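Local coordinates for protein Hcp1 family type VI secretion system effector (Salmonella typhimurium, PDB 5XHH) that probably assembles, like other Hcp proteins, into hexameric rings that stack as the inner tube of the type VI secretion system and can carry effectors, at residues M1-F6 and L84-A89. Numbering follows the deposited sequence.
Sequences MAYDIF and LVMRKA
The guanidinium of Arg87 meets the Phe6 ring over one face and the Asp4 carboxylate at its edge. CE2 of Phe6 sits above the centre of that face, 3.7 Å from CZ of Arg87; ring and guanidinium planes stand 74° apart, and the ring presents its edge. In the guanidinium plane, OD2 of Asp4 accepts hydrogen bonds from NE of Arg87 (3.0 Å), through its anti lone pair, and from NH2 of Arg87 (3.2 Å), from above the carboxylate plane, which makes a salt bridge. Arg87 reaches this oxygen because CG lies between backbone N and carbonyl carbon (chi1 79°) and the chain then runs extended to NE. NH2 also forms a salt bridge with Asp18, while His21 stacks on Phe6.

Near the N-terminus of the chain, where strand 79-88 ends, the bent side chain of Lys88 passes over one face of the Tyr3 ring. CD makes a CH-pi contact 4.0 Å from the ring centroid, and NZ adds an off-centre cation-pi contact. CE of Met86 approaches Tyr3 CG obliquely, while CG of Met86 and CD2 of Leu84 lie beside Ile5, on the sheet face where Trp30 of strand 29-36 touches all three residues.

The strands themselves run antiparallel. Asp4 with Arg87 and Phe6 with Val85 are hydrogen-bonded pairs, each closed by two backbone bonds, and Ala89 N adds a bond to Ala2 O (2.8 Å). The contact thus joins strand 3-9 to strand 79-88 within the Hcp beta-barrel fold, with the Asp4-Arg87 ion pair beside Phe6 and Val85 on one sheet face, and Ile5, Leu84 and Met86 packing against Trp30 on the other. Sharing Arg87 between two carboxylates probably favours their ionised forms and limits rotation of the guanidinium.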
loop_
_atom_site.group_PDB
_atom_site.type_symbol
_atom_site.label_atom_id
_atom_site.label_comp_id
_atom_site.label_asym_id
_atom_site.label_seq_id
_atom_site.Cartn_x
_atom_site.Cartn_y
_atom_site.Cartn_z
ATOM N N MET A 1 14.196 -9.890 5.041
ATOM C CA MET A 1 15.620 -9.798 5.334
ATOM C C MET A 1 15.992 -8.516 6.093
ATOM O O MET A 1 15.674 -8.356 7.263
ATOM C CB MET A 1 16.426 -9.894 4.040
ATOM C CG MET A 1 16.458 -11.280 3.425
ATOM S SD MET A 1 17.697 -11.365 2.117
ATOM C CE MET A 1 18.855 -10.116 2.675
ATOM N N ALA A 2 16.672 -7.594 5.426
ATOM C CA ALA A 2 17.215 -6.454 6.143
ATOM C C ALA A 2 16.207 -5.325 6.362
ATOM O O ALA A 2 16.519 -4.398 7.107
ATOM C CB ALA A 2 18.454 -5.938 5.408
ATOM N N TYR A 3 15.004 -5.373 5.772
ATOM C CA TYR A 3 14.013 -4.318 5.988
ATOM C C TYR A 3 12.654 -4.905 6.357
ATOM O O TYR A 3 12.197 -5.867 5.742
ATOM C CB TYR A 3 13.856 -3.405 4.743
ATOM C CG TYR A 3 15.041 -2.491 4.467
ATOM C CD1 TYR A 3 16.100 -2.929 3.696
ATOM C CD2 TYR A 3 15.103 -1.201 4.987
ATOM C CE1 TYR A 3 17.186 -2.125 3.443
ATOM C CE2 TYR A 3 16.198 -0.374 4.727
ATOM C CZ TYR A 3 17.238 -0.850 3.947
ATOM O OH TYR A 3 18.351 -0.079 3.658
ATOM N N ASP A 4 12.013 -4.314 7.364
ATOM C CA ASP A 4 10.640 -4.633 7.735
ATOM C C ASP A 4 9.700 -3.629 7.086
ATOM O O ASP A 4 9.967 -2.421 7.086
ATOM C CB ASP A 4 10.430 -4.603 9.257
ATOM C CG ASP A 4 11.325 -5.580 10.004
ATOM O OD1 ASP A 4 11.491 -6.726 9.545
ATOM O OD2 ASP A 4 11.865 -5.195 11.061
ATOM N N ILE A 5 8.601 -4.140 6.538
ATOM C CA ILE A 5 7.583 -3.353 5.853
ATOM C C ILE A 5 6.233 -3.792 6.397
ATOM O O ILE A 5 5.922 -4.988 6.391
ATOM C CB ILE A 5 7.631 -3.553 4.322
ATOM C CG1 ILE A 5 9.069 -3.388 3.785
ATOM C CG2 ILE A 5 6.697 -2.573 3.631
ATOM C CD1 ILE A 5 9.273 -3.889 2.346
ATOM N N PHE A 6 5.430 -2.837 6.854
ATOM C CA PHE A 6 4.123 -3.122 7.426
ATOM C C PHE A 6 3.060 -2.331 6.683
ATOM O O PHE A 6 3.284 -1.175 6.302
ATOM C CB PHE A 6 4.085 -2.778 8.924
ATOM C CG PHE A 6 5.109 -3.515 9.726
ATOM C CD1 PHE A 6 4.906 -4.828 10.074
ATOM C CD2 PHE A 6 6.291 -2.895 10.114
ATOM C CE1 PHE A 6 5.853 -5.516 10.811
ATOM C CE2 PHE A 6 7.244 -3.575 10.849
ATOM C CZ PHE A 6 7.018 -4.886 11.204
ATOM N N LEU A 84 1.475 2.509 5.180
ATOM C CA LEU A 84 2.599 1.675 4.797
ATOM C C LEU A 84 3.829 2.250 5.478
ATOM O O LEU A 84 4.145 3.426 5.296
ATOM C CB LEU A 84 2.752 1.641 3.273
ATOM C CG LEU A 84 3.655 0.580 2.640
ATOM C CD1 LEU A 84 3.593 0.668 1.112
ATOM C CD2 LEU A 84 5.092 0.733 3.096
ATOM N N VAL A 85 4.525 1.420 6.244
ATOM C CA VAL A 85 5.690 1.840 7.006
ATOM C C VAL A 85 6.865 0.935 6.648
ATOM O O VAL A 85 6.708 -0.283 6.547
ATOM C CB VAL A 85 5.401 1.793 8.517
ATOM C CG1 VAL A 85 6.679 1.681 9.283
ATOM C CG2 VAL A 85 4.580 3.030 8.947
ATOM N N MET A 86 8.037 1.533 6.455
ATOM C CA MET A 86 9.259 0.794 6.180
ATOM C C MET A 86 10.346 1.238 7.143
ATOM O O MET A 86 10.548 2.451 7.355
ATOM C CB MET A 86 9.701 1.002 4.729
ATOM C CG MET A 86 10.835 0.120 4.263
ATOM S SD MET A 86 10.857 0.092 2.453
ATOM C CE MET A 86 12.333 -0.897 2.164
ATOM N N ARG A 87 11.057 0.250 7.697
ATOM C CA ARG A 87 12.153 0.488 8.625
ATOM C C ARG A 87 13.279 -0.510 8.392
ATOM O O ARG A 87 13.060 -1.624 7.913
ATOM C CB ARG A 87 11.690 0.370 10.083
ATOM C CG ARG A 87 11.571 -1.062 10.548
ATOM C CD ARG A 87 10.939 -1.203 11.932
ATOM N NE ARG A 87 10.796 -2.617 12.286
ATOM C CZ ARG A 87 9.979 -3.078 13.227
ATOM N NH1 ARG A 87 9.218 -2.246 13.922
ATOM N NH2 ARG A 87 9.922 -4.378 13.472
ATOM N N LYS A 88 14.484 -0.095 8.772
ATOM C CA LYS A 88 15.647 -0.970 8.803
ATOM C C LYS A 88 15.474 -2.007 9.903
ATOM O O LYS A 88 15.111 -1.672 11.034
ATOM C CB LYS A 88 16.911 -0.144 9.061
ATOM C CG LYS A 88 18.245 -0.845 8.841
ATOM C CD LYS A 88 18.287 -1.644 7.559
ATOM C CE LYS A 88 19.713 -2.027 7.215
ATOM N NZ LYS A 88 19.786 -2.790 5.951
ATOM N N ALA A 89 15.748 -3.263 9.582
ATOM C CA ALA A 89 15.549 -4.330 10.549
ATOM C C ALA A 89 16.726 -4.461 11.515
ATOM O O ALA A 89 17.859 -4.162 11.160
ATOM C CB ALA A 89 15.311 -5.629 9.840
#